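Local coordinates for putative immunoglobulin-blocking virulence protein (Mycoplasma mycoides subsp. capri, PDB 7ADK) that probably acts as a virulence factor that blocks host immunoglobulins, working together with a partner lipoprotein to which it is bound in a two-chain assembly, at residues 413-426 / 444-457. Sequence-based numbering, arbitrary orientation.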
ATOM      1  N   LEU A 413       0.540   6.817 -46.541  1.00 88.66           N
ATOM      2  CA  LEU A 413       0.819   5.539 -45.855  1.00 88.66           C
ATOM      3  C   LEU A 413      -0.226   4.453 -46.172  1.00 88.66           C
ATOM      4  O   LEU A 413      -1.404   4.676 -45.914  1.00 88.66           O
ATOM      5  CB  LEU A 413       0.850   5.759 -44.324  1.00 88.66           C
ATOM      6  CG  LEU A 413       1.281   4.525 -43.517  1.00 88.66           C
ATOM      7  CD1 LEU A 413       2.760   4.242 -43.683  1.00 88.66           C
ATOM      8  CD2 LEU A 413       1.034   4.726 -42.041  1.00 88.66           C
ATOM      9  N   ASN A 414       0.195   3.265 -46.635  1.00 83.58           N
ATOM     10  CA  ASN A 414      -0.646   2.058 -46.750  1.00 83.58           C
ATOM     11  C   ASN A 414      -0.098   0.850 -45.976  1.00 83.58           C
ATOM     12  O   ASN A 414      -0.860  -0.044 -45.611  1.00 83.58           O
ATOM     13  CB  ASN A 414      -0.856   1.730 -48.236  1.00 83.58           C
ATOM     14  CG  ASN A 414      -1.924   2.595 -48.847  1.00 83.58           C
ATOM     15  OD1 ASN A 414      -3.084   2.477 -48.493  1.00 83.58           O
ATOM     16  ND2 ASN A 414      -1.598   3.484 -49.741  1.00 83.58           N
ATOM     17  N   SER A 415       1.202   0.827 -45.683  1.00 78.40           N
ATOM     18  CA  SER A 415       1.860  -0.191 -44.863  1.00 78.40           C
ATOM     19  C   SER A 415       3.022   0.400 -44.065  1.00 78.40           C
ATOM     20  O   SER A 415       3.685   1.328 -44.526  1.00 78.40           O
ATOM     21  CB  SER A 415       2.346  -1.349 -45.733  1.00 78.40           C
ATOM     22  OG  SER A 415       3.301  -0.926 -46.673  1.00 78.40           O
ATOM     23  N   GLY A 416       3.297  -0.142 -42.882  1.00 74.37           N
ATOM     24  CA  GLY A 416       4.337   0.356 -41.995  1.00 74.37           C
ATOM     25  C   GLY A 416       5.011  -0.737 -41.189  1.00 74.37           C
ATOM     26  O   GLY A 416       4.356  -1.635 -40.664  1.00 74.37           O
ATOM     27  N   LEU A 417       6.332  -0.658 -41.100  1.00 73.09           N
ATOM     28  CA  LEU A 417       7.155  -1.473 -40.221  1.00 73.09           C
ATOM     29  C   LEU A 417       7.135  -0.892 -38.805  1.00 73.09           C
ATOM     30  O   LEU A 417       7.297   0.310 -38.609  1.00 73.09           O
ATOM     31  CB  LEU A 417       8.560  -1.551 -40.827  1.00 73.09           C
ATOM     32  CG  LEU A 417       9.539  -2.514 -40.155  1.00 73.09           C
ATOM     33  CD1 LEU A 417       9.052  -3.951 -40.164  1.00 73.09           C
ATOM     34  CD2 LEU A 417      10.852  -2.457 -40.910  1.00 73.09           C
ATOM     35  N   VAL A 418       6.941  -1.741 -37.808  1.00 70.84           N
ATOM     36  CA  VAL A 418       6.804  -1.392 -36.396  1.00 70.84           C
ATOM     37  C   VAL A 418       7.856  -2.140 -35.590  1.00 70.84           C
ATOM     38  O   VAL A 418       7.994  -3.349 -35.749  1.00 70.84           O
ATOM     39  CB  VAL A 418       5.376  -1.700 -35.903  1.00 70.84           C
ATOM     40  CG1 VAL A 418       5.185  -1.377 -34.420  1.00 70.84           C
ATOM     41  CG2 VAL A 418       4.343  -0.941 -36.741  1.00 70.84           C
ATOM     42  N   LEU A 419       8.605  -1.437 -34.741  1.00 72.07           N
ATOM     43  CA  LEU A 419       9.612  -1.998 -33.849  1.00 72.07           C
ATOM     44  C   LEU A 419       9.082  -2.011 -32.410  1.00 72.07           C
ATOM     45  O   LEU A 419       8.741  -0.965 -31.862  1.00 72.07           O
ATOM     46  CB  LEU A 419      10.904  -1.190 -34.031  1.00 72.07           C
ATOM     47  CG  LEU A 419      12.068  -1.538 -33.095  1.00 72.07           C
ATOM     48  CD1 LEU A 419      12.363  -3.029 -33.043  1.00 72.07           C
ATOM     49  CD2 LEU A 419      13.325  -0.845 -33.558  1.00 72.07           C
ATOM     50  N   ASP A 420       9.048  -3.200 -31.813  1.00 75.59           N
ATOM     51  CA  ASP A 420       8.608  -3.535 -30.454  1.00 75.59           C
ATOM     52  C   ASP A 420       9.849  -3.864 -29.608  1.00 75.59           C
ATOM     53  O   ASP A 420      10.589  -4.804 -29.902  1.00 75.59           O
ATOM     54  CB  ASP A 420       7.572  -4.675 -30.590  1.00 75.59           C
ATOM     55  CG  ASP A 420       7.252  -5.571 -29.378  1.00 75.59           C
ATOM     56  OD1 ASP A 420       7.715  -5.317 -28.248  1.00 75.59           O
ATOM     57  OD2 ASP A 420       6.483  -6.543 -29.557  1.00 75.59           O
ATOM     58  N   LEU A 421      10.119  -3.055 -28.577  1.00 71.87           N
ATOM     59  CA  LEU A 421      11.216  -3.220 -27.615  1.00 71.87           C
ATOM     60  C   LEU A 421      10.654  -3.394 -26.200  1.00 71.87           C
ATOM     61  O   LEU A 421      10.247  -2.420 -25.563  1.00 71.87           O
ATOM     62  CB  LEU A 421      12.151  -1.997 -27.678  1.00 71.87           C
ATOM     63  CG  LEU A 421      13.062  -1.959 -28.912  1.00 71.87           C
ATOM     64  CD1 LEU A 421      13.572  -0.551 -29.169  1.00 71.87           C
ATOM     65  CD2 LEU A 421      14.271  -2.858 -28.726  1.00 71.87           C
ATOM     66  N   ASP A 422      10.669  -4.621 -25.683  1.00 72.83           N
ATOM     67  CA  ASP A 422      10.313  -4.910 -24.294  1.00 72.83           C
ATOM     68  C   ASP A 422      11.505  -4.644 -23.374  1.00 72.83           C
ATOM     69  O   ASP A 422      12.311  -5.528 -23.099  1.00 72.83           O
ATOM     70  CB  ASP A 422       9.798  -6.347 -24.148  1.00 72.83           C
ATOM     71  CG  ASP A 422       9.474  -6.710 -22.691  1.00 72.83           C
ATOM     72  OD1 ASP A 422       9.342  -5.804 -21.832  1.00 72.83           O
ATOM     73  OD2 ASP A 422       9.347  -7.915 -22.391  1.00 72.83           O
ATOM     74  N   VAL A 423      11.632  -3.419 -22.874  1.00 70.34           N
ATOM     75  CA  VAL A 423      12.782  -2.992 -22.062  1.00 70.34           C
ATOM     76  C   VAL A 423      12.722  -3.476 -20.611  1.00 70.34           C
ATOM     77  O   VAL A 423      13.608  -3.157 -19.823  1.00 70.34           O
ATOM     78  CB  VAL A 423      13.050  -1.482 -22.192  1.00 70.34           C
ATOM     79  CG1 VAL A 423      13.565  -1.174 -23.597  1.00 70.34           C
ATOM     80  CG2 VAL A 423      11.817  -0.622 -21.914  1.00 70.34           C
ATOM     81  N   SER A 424      11.739  -4.304 -20.238  1.00 70.66           N
ATOM     82  CA  SER A 424      11.844  -5.130 -19.029  1.00 70.66           C
ATOM     83  C   SER A 424      12.849  -6.267 -19.203  1.00 70.66           C
ATOM     84  O   SER A 424      13.415  -6.731 -18.214  1.00 70.66           O
ATOM     85  CB  SER A 424      10.498  -5.699 -18.601  1.00 70.66           C
ATOM     86  OG  SER A 424      10.045  -6.706 -19.474  1.00 70.66           O
ATOM     87  N   ASN A 425      13.113  -6.691 -20.445  1.00 78.07           N
ATOM     88  CA  ASN A 425      14.241  -7.557 -20.777  1.00 78.07           C
ATOM     89  C   ASN A 425      15.554  -6.760 -20.654  1.00 78.07           C
ATOM     90  O   ASN A 425      15.578  -5.546 -20.839  1.00 78.07           O
ATOM     91  CB  ASN A 425      14.000  -8.065 -22.212  1.00 78.07           C
ATOM     92  CG  ASN A 425      14.767  -9.312 -22.594  1.00 78.07           C
ATOM     93  OD1 ASN A 425      15.984  -9.357 -22.578  1.00 78.07           O
ATOM     94  ND2 ASN A 425      14.070 -10.355 -22.945  1.00 78.07           N
ATOM     95  N   ASP A 426      16.684  -7.435 -20.508  1.00 79.75           N
ATOM     96  CA  ASP A 426      17.976  -6.776 -20.304  1.00 79.75           C
ATOM     97  C   ASP A 426      18.873  -6.884 -21.539  1.00 79.75           C
ATOM     98  O   ASP A 426      19.786  -6.079 -21.687  1.00 79.75           O
ATOM     99  CB  ASP A 426      18.646  -7.311 -19.026  1.00 79.75           C
ATOM    100  CG  ASP A 426      17.911  -6.908 -17.744  1.00 79.75           C
ATOM    101  OD1 ASP A 426      17.554  -5.734 -17.591  1.00 79.75           O
ATOM    102  OD2 ASP A 426      17.686  -7.764 -16.871  1.00 79.75           O
ATOM    103  N   GLU A 444      16.597   1.434 -43.190  1.00 85.99           N
ATOM    104  CA  GLU A 444      15.279   0.828 -42.990  1.00 85.99           C
ATOM    105  C   GLU A 444      14.377   1.769 -42.171  1.00 85.99           C
ATOM    106  O   GLU A 444      14.783   2.300 -41.142  1.00 85.99           O
ATOM    107  CB  GLU A 444      15.454  -0.561 -42.360  1.00 85.99           C
ATOM    108  CG  GLU A 444      14.162  -1.315 -42.032  1.00 85.99           C
ATOM    109  CD  GLU A 444      13.326  -1.686 -43.266  1.00 85.99           C
ATOM    110  OE1 GLU A 444      12.888  -0.782 -44.006  1.00 85.99           O
ATOM    111  OE2 GLU A 444      13.093  -2.895 -43.486  1.00 85.99           O
ATOM    112  N   GLN A 445      13.154   2.033 -42.635  1.00 81.49           N
ATOM    113  CA  GLN A 445      12.269   3.078 -42.098  1.00 81.49           C
ATOM    114  C   GLN A 445      11.237   2.465 -41.154  1.00 81.49           C
ATOM    115  O   GLN A 445      10.528   1.539 -41.534  1.00 81.49           O
ATOM    116  CB  GLN A 445      11.608   3.825 -43.271  1.00 81.49           C
ATOM    117  CG  GLN A 445      10.627   4.956 -42.904  1.00 81.49           C
ATOM    118  CD  GLN A 445      11.270   6.253 -42.423  1.00 81.49           C
ATOM    119  OE1 GLN A 445      12.448   6.329 -42.109  1.00 81.49           O
ATOM    120  NE2 GLN A 445      10.523   7.323 -42.320  1.00 81.49           N
ATOM    121  N   ILE A 446      11.115   2.984 -39.934  1.00 73.53           N
ATOM    122  CA  ILE A 446      10.149   2.514 -38.929  1.00 73.53           C
ATOM    123  C   ILE A 446       9.000   3.523 -38.797  1.00 73.53           C
ATOM    124  O   ILE A 446       9.226   4.703 -38.547  1.00 73.53           O
ATOM    125  CB  ILE A 446      10.862   2.256 -37.584  1.00 73.53           C
ATOM    126  CG1 ILE A 446      12.049   1.276 -37.674  1.00 73.53           C
ATOM    127  CG2 ILE A 446       9.887   1.799 -36.501  1.00 73.53           C
ATOM    128  CD1 ILE A 446      11.723  -0.111 -38.187  1.00 73.53           C
ATOM    129  N   THR A 447       7.758   3.069 -38.946  1.00 71.25           N
ATOM    130  CA  THR A 447       6.552   3.896 -38.776  1.00 71.25           C
ATOM    131  C   THR A 447       6.157   4.019 -37.303  1.00 71.25           C
ATOM    132  O   THR A 447       5.691   5.060 -36.874  1.00 71.25           O
ATOM    133  CB  THR A 447       5.396   3.334 -39.617  1.00 71.25           C
ATOM    134  OG1 THR A 447       5.745   3.402 -40.978  1.00 71.25           O
ATOM    135  CG2 THR A 447       4.088   4.095 -39.497  1.00 71.25           C
ATOM    136  N   SER A 448       6.362   2.987 -36.494  1.00 70.68           N
ATOM    137  CA  SER A 448       6.106   3.048 -35.061  1.00 70.68           C
ATOM    138  C   SER A 448       7.237   2.420 -34.273  1.00 70.68           C
ATOM    139  O   SER A 448       7.548   1.251 -34.461  1.00 70.68           O
ATOM    140  CB  SER A 448       4.781   2.367 -34.750  1.00 70.68           C
ATOM    141  OG  SER A 448       4.603   2.231 -33.361  1.00 70.68           O
ATOM    142  N   TYR A 449       7.773   3.147 -33.315  1.00 68.73           N
ATOM    143  CA  TYR A 449       8.555   2.576 -32.227  1.00 68.73           C
ATOM    144  C   TYR A 449       7.614   2.363 -31.044  1.00 68.73           C
ATOM    145  O   TYR A 449       6.877   3.281 -30.696  1.00 68.73           O
ATOM    146  CB  TYR A 449       9.703   3.510 -31.859  1.00 68.73           C
ATOM    147  CG  TYR A 449      10.711   3.753 -32.949  1.00 68.73           C
ATOM    148  CD1 TYR A 449      11.779   2.863 -33.128  1.00 68.73           C
ATOM    149  CD2 TYR A 449      10.572   4.867 -33.791  1.00 68.73           C
ATOM    150  CE1 TYR A 449      12.717   3.086 -34.144  1.00 68.73           C
ATOM    151  CE2 TYR A 449      11.501   5.086 -34.816  1.00 68.73           C
ATOM    152  CZ  TYR A 449      12.572   4.197 -34.991  1.00 68.73           C
ATOM    153  OH  TYR A 449      13.475   4.429 -35.968  1.00 68.73           O
ATOM    154  N   ARG A 450       7.618   1.171 -30.436  1.00 61.06           N
ATOM    155  CA  ARG A 450       6.871   0.833 -29.213  1.00 61.06           C
ATOM    156  C   ARG A 450       7.865   0.426 -28.130  1.00 61.06           C
ATOM    157  O   ARG A 450       8.522  -0.599 -28.270  1.00 61.06           O
ATOM    158  CB  ARG A 450       5.865  -0.313 -29.445  1.00 61.06           C
ATOM    159  CG  ARG A 450       4.993  -0.234 -30.708  1.00 61.06           C
ATOM    160  CD  ARG A 450       4.040  -1.438 -30.770  1.00 61.06           C
ATOM    161  NE  ARG A 450       2.894  -1.220 -29.894  1.00 61.06           N
ATOM    162  CZ  ARG A 450       2.162  -2.057 -29.200  1.00 61.06           C
ATOM    163  NH1 ARG A 450       1.154  -1.540 -28.593  1.00 61.06           N
ATOM    164  NH2 ARG A 450       2.378  -3.332 -29.098  1.00 61.06           N
ATOM    165  N   ILE A 451       7.988   1.207 -27.060  1.00 58.49           N
ATOM    166  CA  ILE A 451       8.882   0.922 -25.938  1.00 58.49           C
ATOM    167  C   ILE A 451       8.015   0.451 -24.771  1.00 58.49           C
ATOM    168  O   ILE A 451       7.226   1.234 -24.252  1.00 58.49           O
ATOM    169  CB  ILE A 451       9.736   2.155 -25.574  1.00 58.49           C
ATOM    170  CG1 ILE A 451      10.386   2.906 -26.757  1.00 58.49           C
ATOM    171  CG2 ILE A 451      10.796   1.757 -24.548  1.00 58.49           C
ATOM    172  CD1 ILE A 451      11.380   2.131 -27.609  1.00 58.49           C
ATOM    173  N   LYS A 452       8.131  -0.813 -24.365  1.00 60.42           N
ATOM    174  CA  LYS A 452       7.220  -1.468 -23.418  1.00 60.42           C
ATOM    175  C   LYS A 452       7.872  -1.719 -22.074  1.00 60.42           C
ATOM    176  O   LYS A 452       9.030  -2.100 -22.022  1.00 60.42           O
ATOM    177  CB  LYS A 452       6.663  -2.775 -23.987  1.00 60.42           C
ATOM    178  CG  LYS A 452       5.740  -2.587 -25.185  1.00 60.42           C
ATOM    179  CD  LYS A 452       5.341  -3.901 -25.836  1.00 60.42           C
ATOM    180  CE  LYS A 452       4.475  -4.819 -25.005  1.00 60.42           C
ATOM    181  NZ  LYS A 452       3.113  -4.407 -24.869  1.00 60.42           N
ATOM    182  N   ASN A 453       7.106  -1.559 -20.996  1.00 61.51           N
ATOM    183  CA  ASN A 453       7.515  -1.797 -19.612  1.00 61.51           C
ATOM    184  C   ASN A 453       8.629  -0.862 -19.121  1.00 61.51           C
ATOM    185  O   ASN A 453       9.529  -1.283 -18.398  1.00 61.51           O
ATOM    186  CB  ASN A 453       7.820  -3.288 -19.390  1.00 61.51           C
ATOM    187  CG  ASN A 453       6.685  -4.215 -19.739  1.00 61.51           C
ATOM    188  OD1 ASN A 453       5.561  -4.046 -19.295  1.00 61.51           O
ATOM    189  ND2 ASN A 453       6.933  -5.213 -20.541  1.00 61.51           N
ATOM    190  N   MET A 454       8.586   0.415 -19.486  1.00 59.33           N
ATOM    191  CA  MET A 454       9.589   1.387 -19.060  1.00 59.33           C
ATOM    192  C   MET A 454       9.523   1.560 -17.542  1.00 59.33           C
ATOM    193  O   MET A 454       8.485   1.950 -17.016  1.00 59.33           O
ATOM    194  CB  MET A 454       9.361   2.740 -19.728  1.00 59.33           C
ATOM    195  CG  MET A 454       9.427   2.695 -21.237  1.00 59.33           C
ATOM    196  SD  MET A 454       8.903   4.238 -21.990  1.00 59.33           S
ATOM    197  CE  MET A 454      10.388   5.243 -21.825  1.00 59.33           C
ATOM    198  N   GLY A 455      10.611   1.275 -16.827  1.00 62.30           N
ATOM    199  CA  GLY A 455      10.660   1.390 -15.371  1.00 62.30           C
ATOM    200  C   GLY A 455      10.048   0.227 -14.587  1.00 62.30           C
ATOM    201  O   GLY A 455       9.962   0.304 -13.371  1.00 62.30           O
ATOM    202  N   GLU A 456       9.630  -0.861 -15.232  1.00 65.85           N
ATOM    203  CA  GLU A 456       8.957  -1.968 -14.543  1.00 65.85           C
ATOM    204  C   GLU A 456       9.885  -2.757 -13.601  1.00 65.85           C
ATOM    205  O   GLU A 456       9.517  -3.058 -12.466  1.00 65.85           O
ATOM    206  CB  GLU A 456       8.306  -2.871 -15.599  1.00 65.85           C
ATOM    207  CG  GLU A 456       7.391  -3.954 -15.020  1.00 65.85           C
ATOM    208  CD  GLU A 456       8.061  -5.329 -14.899  1.00 65.85           C
ATOM    209  OE1 GLU A 456       8.414  -5.917 -15.943  1.00 65.85           O
ATOM    210  OE2 GLU A 456       8.220  -5.826 -13.764  1.00 65.85           O
ATOM    211  N   LYS A 457      11.101  -3.084 -14.058  1.00 70.36           N
ATOM    212  CA  LYS A 457      12.138  -3.798 -13.293  1.00 70.36           C
ATOM    213  C   LYS A 457      12.889  -2.890 -12.319  1.00 70.36           C
ATOM    214  O   LYS A 457      13.094  -3.242 -11.162  1.00 70.36           O
ATOM    215  CB  LYS A 457      13.073  -4.493 -14.289  1.00 70.36           C
ATOM    216  CG  LYS A 457      14.251  -5.230 -13.648  1.00 70.36           C
ATOM    217  CD  LYS A 457      15.050  -6.039 -14.670  1.00 70.36           C
ATOM    218  CE  LYS A 457      14.384  -7.376 -14.977  1.00 70.36           C
ATOM    219  NZ  LYS A 457      14.952  -7.998 -16.184  1.00 70.36           N
TER
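Leu419 and Leu421 pair with Tyr449 and Ile451 where strands 415-422 and 448-452 run parallel. Helix 426-442 links them, making a beta-alpha-beta unit. The backbone ladder runs from Thr447 N on Leu417 O to Val423 N on Lys452 O.

On the helix-covered face, Leu421 and Ile451 lie side by side, with Leu421 CD1 3.8 Å from Ile451 CD1. Leu419 CD2 meets the Tyr449 ring obliquely, 4.0 Å from Tyr449 CE1. With chi1 at -56°, Ile446 holds CG2 anti to the backbone N, and this methyl sits over the centre of that ring. Ile446 CD1 reaches Leu417 CD2 at 3.7 Å.

The other face is mostly polar. Val418 CG1 packs on Arg450 CD at 3.8 Å. The Arg450 chain bends at chi3 (80°), and its guanidinium pairs with Glu478. Asp420 is bridged to Arg397 of strand 396-403, and its OD1 lies beside the aliphatic CD of Lys452.

At the C-terminal end of strand 415-422, Asp422 OD1 accepts three hydrogen bonds. Ser424 N closes an Asx turn. Ser424 OG lies 2.6 Å from Asp422 OD1, and Asn453 ND2 is 2.8 Å from the same oxygen, above the carboxylate plane. These should hold the carboxylate in place. Glu456 reaches Ser484 of the lipoprotein chain. Next to it, Lys457 NZ bonds Ser424 O and forms a salt bridge with Asp426 OD2, each at 2.8 Å.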